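Local coordinates for germination protein YpeB (Bacillus megaterium QM B1551, PDB 5BOI) that takes part in the germination of Bacillus spores and, through its PepSY-containing C-terminal part, probably acts as an inhibitory protein, at residues K182-R187 / L205-N210; E198-E203 / I217-G222. One frame throughout, in Å; residues are numbered along the deposited sequence.

Interaction 1 of 2, residues K182-R187 / L205-N210; sequences KVMEER and LGTIKN. With SO4 (sulfate ion), chain C.
A classic beta bulge sets two residues, M184 and E185, against the single L205 in the antiparallel hairpin of strands 182-192 and 198-208, part of the C-terminal PepSY-family region. L205 O takes both amides, in its carbonyl plane, with M184 N the nearer at 2.8 Å. The bond from E185 N is the more bent, with an N-H...O angle of 141°. L205 N returns a bond to E185 O, and K182 and T207 exchange the usual two backbone bonds beyond the bulge. Between these pairs G206 faces V183, whose side chain packs on K174 of helix 170-175; glycine suits the place because a beta carbon on it would lie only 2.7 Å from K182 O.

The extra residue turns M184 onto the flank of T207. Its chain runs out to SD, and M184 SD meets T207 CG2 at 3.6 Å, the two side chains crossing at about a right angle. T207 sets OG1 between its backbone N and carbonyl carbon (chi1 66°), so that one branch lies beside K182 CB and the other carries the methyl to the sulfur. E185 CB lies 4.1 Å from L205 CB on the same face of the sheet as T207.

Further along, E185 extends its carboxylate over one face of the R187 guanidinium. E185 OE2 stands 3.5 Å from R187 NH2, well out of the guanidinium plane, so charge alone joins them. The N-H groups are used in the plane: NH1 donates to E186 O, while R187 NH2 reaches sulfate O2 at 3.0 Å, with a weak second bond from NE. The sulfate probably comes from the crystallisation liquor, and its place beside R187, with E185 above the guanidinium plane, implies a surface spot where one arginine can hold two anions in different directions.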
# COMPACT_ATOMS: atom_id res chain seq x y z
N LYS A 182 -18.58 -16.68 -9.64
CA LYS A 182 -19.56 -15.65 -9.95
C LYS A 182 -18.88 -14.28 -10.02
O LYS A 182 -18.64 -13.65 -8.99
CB LYS A 182 -20.69 -15.64 -8.92
CG LYS A 182 -21.33 -17.00 -8.68
CD LYS A 182 -21.73 -17.66 -9.99
CE LYS A 182 -22.26 -19.06 -9.76
NZ LYS A 182 -23.57 -19.05 -9.05
N VAL A 183 -18.57 -13.83 -11.23
CA VAL A 183 -17.78 -12.61 -11.40
C VAL A 183 -18.55 -11.38 -10.98
O VAL A 183 -19.73 -11.24 -11.30
CB VAL A 183 -17.32 -12.44 -12.86
CG1 VAL A 183 -16.45 -11.20 -13.00
CG2 VAL A 183 -16.56 -13.67 -13.31
N MET A 184 -17.88 -10.48 -10.27
CA MET A 184 -18.50 -9.21 -9.91
C MET A 184 -17.75 -8.04 -10.55
O MET A 184 -18.31 -6.97 -10.77
CB MET A 184 -18.54 -9.06 -8.39
CG MET A 184 -19.40 -10.12 -7.72
SD MET A 184 -18.97 -10.41 -5.98
CE MET A 184 -18.17 -8.87 -5.53
N GLU A 185 -16.49 -8.25 -10.89
CA GLU A 185 -15.65 -7.18 -11.42
C GLU A 185 -14.49 -7.72 -12.24
O GLU A 185 -13.94 -8.78 -11.92
CB GLU A 185 -15.13 -6.32 -10.27
CG GLU A 185 -14.29 -5.15 -10.74
CD GLU A 185 -14.31 -3.99 -9.76
OE1 GLU A 185 -15.32 -3.84 -9.03
OE2 GLU A 185 -13.33 -3.22 -9.73
N GLU A 186 -14.11 -7.00 -13.29
CA GLU A 186 -12.93 -7.36 -14.09
C GLU A 186 -12.13 -6.12 -14.48
O GLU A 186 -12.71 -5.13 -14.93
CB GLU A 186 -13.34 -8.12 -15.36
CG GLU A 186 -12.20 -8.43 -16.34
CD GLU A 186 -11.83 -7.24 -17.22
OE1 GLU A 186 -12.74 -6.54 -17.69
OE2 GLU A 186 -10.62 -7.00 -17.45
N ARG A 187 -10.80 -6.19 -14.35
CA ARG A 187 -9.89 -5.12 -14.75
C ARG A 187 -8.61 -5.71 -15.33
O ARG A 187 -8.34 -6.89 -15.14
CB ARG A 187 -9.53 -4.23 -13.56
CG ARG A 187 -10.70 -3.48 -12.93
CD ARG A 187 -11.27 -2.40 -13.87
NE ARG A 187 -12.21 -1.54 -13.15
CZ ARG A 187 -13.48 -1.86 -12.88
NH1 ARG A 187 -13.98 -3.01 -13.30
NH2 ARG A 187 -14.24 -1.00 -12.21
N LEU A 205 -12.64 -10.29 -9.85
CA LEU A 205 -13.08 -10.35 -8.46
C LEU A 205 -14.44 -11.03 -8.45
O LEU A 205 -15.36 -10.60 -9.17
CB LEU A 205 -13.15 -8.94 -7.88
CG LEU A 205 -13.40 -8.63 -6.41
CD1 LEU A 205 -12.53 -9.47 -5.52
CD2 LEU A 205 -13.11 -7.15 -6.18
N GLY A 206 -14.58 -12.09 -7.68
CA GLY A 206 -15.83 -12.83 -7.68
C GLY A 206 -16.00 -13.69 -6.44
O GLY A 206 -15.18 -13.64 -5.52
N THR A 207 -17.08 -14.46 -6.40
CA THR A 207 -17.33 -15.32 -5.25
C THR A 207 -17.39 -16.76 -5.69
O THR A 207 -18.00 -17.09 -6.71
CB THR A 207 -18.62 -14.95 -4.53
OG1 THR A 207 -19.74 -15.20 -5.39
CG2 THR A 207 -18.61 -13.48 -4.14
N ILE A 208 -16.72 -17.62 -4.94
CA ILE A 208 -16.84 -19.06 -5.12
C ILE A 208 -17.47 -19.61 -3.86
O ILE A 208 -16.82 -19.67 -2.82
CB ILE A 208 -15.48 -19.74 -5.37
CG1 ILE A 208 -14.65 -18.99 -6.40
CG2 ILE A 208 -15.69 -21.17 -5.82
CD1 ILE A 208 -13.24 -19.53 -6.54
N LYS A 209 -18.75 -19.97 -3.94
CA LYS A 209 -19.49 -20.49 -2.79
C LYS A 209 -19.33 -19.61 -1.55
O LYS A 209 -18.79 -20.06 -0.54
CB LYS A 209 -19.07 -21.92 -2.49
N ASN A 210 -19.76 -18.35 -1.67
CA ASN A 210 -19.81 -17.37 -0.58
C ASN A 210 -18.47 -16.76 -0.16
O ASN A 210 -18.44 -15.70 0.45
CB ASN A 210 -20.50 -17.97 0.65
CG ASN A 210 -22.01 -17.98 0.52
OD1 ASN A 210 -22.54 -17.90 -0.58
ND2 ASN A 210 -22.70 -18.09 1.65
S SO4 C . -12.11 2.54 -12.15
O1 SO4 C . -10.72 2.88 -11.85
O2 SO4 C . -12.50 1.35 -11.40
O3 SO4 C . -12.27 2.28 -13.58
O4 SO4 C . -12.97 3.66 -11.74

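Interaction 2 of 2, residues E198-E203 / I217-G222; sequences EVLCYE and INADTG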
# COMPACT_ATOMS: atom_id res chain seq x y z
N GLU A 198 7.21 -9.51 -14.45
CA GLU A 198 5.93 -8.82 -14.66
C GLU A 198 5.16 -9.36 -15.86
O GLU A 198 5.68 -9.51 -16.96
CB GLU A 198 6.16 -7.31 -14.79
CG GLU A 198 6.65 -6.70 -13.47
CD GLU A 198 6.61 -5.19 -13.43
OE1 GLU A 198 6.30 -4.55 -14.46
OE2 GLU A 198 6.91 -4.64 -12.35
N VAL A 199 3.89 -9.68 -15.61
CA VAL A 199 3.00 -10.27 -16.58
C VAL A 199 1.67 -9.52 -16.62
O VAL A 199 1.14 -9.17 -15.56
CB VAL A 199 2.75 -11.76 -16.25
CG1 VAL A 199 1.55 -12.30 -17.00
CG2 VAL A 199 4.00 -12.59 -16.60
N LEU A 200 1.14 -9.26 -17.81
CA LEU A 200 -0.17 -8.62 -17.93
C LEU A 200 -1.28 -9.66 -17.79
O LEU A 200 -1.24 -10.69 -18.47
CB LEU A 200 -0.31 -7.88 -19.27
CG LEU A 200 -1.59 -7.08 -19.49
CD1 LEU A 200 -1.69 -5.86 -18.57
CD2 LEU A 200 -1.72 -6.63 -20.97
N CYS A 201 -2.26 -9.37 -16.94
CA CYS A 201 -3.38 -10.29 -16.67
C CYS A 201 -4.74 -9.61 -16.68
O CYS A 201 -4.85 -8.42 -16.39
CB CYS A 201 -3.23 -10.95 -15.29
SG CYS A 201 -1.74 -11.89 -15.01
N TYR A 202 -5.79 -10.37 -16.95
CA TYR A 202 -7.13 -9.91 -16.59
C TYR A 202 -7.36 -10.34 -15.15
O TYR A 202 -7.17 -11.51 -14.82
CB TYR A 202 -8.20 -10.54 -17.47
CG TYR A 202 -8.15 -10.05 -18.90
CD1 TYR A 202 -8.74 -8.85 -19.24
CD2 TYR A 202 -7.50 -10.79 -19.89
CE1 TYR A 202 -8.68 -8.37 -20.55
CE2 TYR A 202 -7.45 -10.35 -21.21
CZ TYR A 202 -8.04 -9.12 -21.53
OH TYR A 202 -8.00 -8.63 -22.84
N GLU A 203 -7.75 -9.39 -14.30
CA GLU A 203 -8.03 -9.66 -12.90
C GLU A 203 -9.54 -9.76 -12.71
O GLU A 203 -10.27 -8.87 -13.13
CB GLU A 203 -7.45 -8.56 -12.01
CG GLU A 203 -7.86 -8.67 -10.56
CD GLU A 203 -7.96 -7.32 -9.89
OE1 GLU A 203 -7.04 -6.49 -10.10
OE2 GLU A 203 -8.95 -7.07 -9.17
N ILE A 217 -5.89 -14.04 -14.70
CA ILE A 217 -5.76 -14.87 -15.91
C ILE A 217 -4.78 -14.19 -16.88
O ILE A 217 -4.95 -13.02 -17.23
CB ILE A 217 -7.13 -15.05 -16.62
CG1 ILE A 217 -8.12 -15.80 -15.73
CG2 ILE A 217 -6.99 -15.76 -17.99
CD1 ILE A 217 -7.66 -17.16 -15.26
N ASN A 218 -3.73 -14.91 -17.27
CA ASN A 218 -2.71 -14.36 -18.17
C ASN A 218 -3.36 -13.81 -19.46
O ASN A 218 -4.15 -14.50 -20.10
CB ASN A 218 -1.67 -15.45 -18.52
CG ASN A 218 -0.48 -14.89 -19.30
OD1 ASN A 218 -0.61 -14.45 -20.45
ND2 ASN A 218 0.69 -14.90 -18.68
N ALA A 219 -3.04 -12.56 -19.82
CA ALA A 219 -3.73 -11.88 -20.95
C ALA A 219 -3.20 -12.32 -22.32
O ALA A 219 -3.73 -11.87 -23.35
CB ALA A 219 -3.60 -10.37 -20.82
N ASP A 220 -2.17 -13.17 -22.33
CA ASP A 220 -1.64 -13.73 -23.59
C ASP A 220 -2.03 -15.18 -23.78
O ASP A 220 -2.36 -15.60 -24.88
CB ASP A 220 -0.11 -13.59 -23.65
CG ASP A 220 0.35 -12.13 -23.82
OD1 ASP A 220 -0.51 -11.26 -24.09
OD2 ASP A 220 1.56 -11.86 -23.67
N THR A 221 -1.97 -15.97 -22.69
CA THR A 221 -2.22 -17.41 -22.79
C THR A 221 -3.60 -17.86 -22.30
O THR A 221 -4.05 -18.97 -22.60
CB THR A 221 -1.18 -18.22 -21.95
OG1 THR A 221 -1.30 -17.86 -20.56
CG2 THR A 221 0.24 -17.99 -22.41
N GLY A 222 -4.22 -17.04 -21.45
CA GLY A 222 -5.42 -17.48 -20.77
C GLY A 222 -5.21 -18.44 -19.59
O GLY A 222 -6.19 -18.93 -19.04
O HOH W 1 0.56 -11.64 -20.59
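Y202 pairs with I217 across the antiparallel strands, and its side chain then runs along the neighbouring turn. Its CB lies 4.1 Å from I217 O, the carbonyl that also accepts Y202 N at 2.8 Å. One side of the ring, CD2 and CE2, reaches the A219 methyl, Y202 CE2 coming to 3.9 Å from A219 CB at an oblique approach, while CD1 lies against E186. At the tip OH bonds to I168 O. A tyrosine suits this place because its ring is buried and its hydroxyl finds a backbone acceptor.

A219, small enough to fit between Y202 and L200, donates its N to L200 O at 2.9 Å. A water gives one hydrogen to that same L200 O and another to N218 OD1, bridging strand and turn.

N218 swings CG opposite its own amide nitrogen (chi1 -172°), which brings its amide round beside the turn. N218 OD1 accepts D220 N at 2.8 Å and T221 N at 3.0 Å, an Asx turn within an Asx motif; with the bridging water, three donors grip this oxygen. N218 ND2 packs against V199 CG1 at 3.2 Å and donates to E225. With an alanine in place of N218, the D220 and T221 amides would probably lose their shared acceptor and E225 its donor, the turn being held by its backbone bonds alone. G222 closes the turn with its N on N218 O; its positive phi would jam a beta carbon against the T221 carbonyl.

The contact is buried at the end of the hairpin 198-208/211-218. Strand 182-192 flanks one edge through I191 and A189, E225 of strand 224-230 approaches V199 and C201, and K170 and A173 of helix 170-175 pack on Y202.

How the interactions relate
Strand 182-192 opens interaction 1, and after the chain turns back, strand 198-208 starts interaction 2 with 198-203 before 205-210 closes the first loop over 17 intervening residues. The chain then turns again into strand 211-218, whose end and the turn after it, residues 217-222, close interaction 2 over 13. The two loops therefore cross rather than nest, each joining the open end of one of two consecutive hairpins. Strand 198-208 is common to both, lying between 182-192 and 211-218 in the sheet. The centres are about 17 Å apart, yet the contacts meet where R187 O and E203 N, at 2.7 Å, probably share a hydrogen bond. Together they tie three successive strands of the C-terminal PepSY family region.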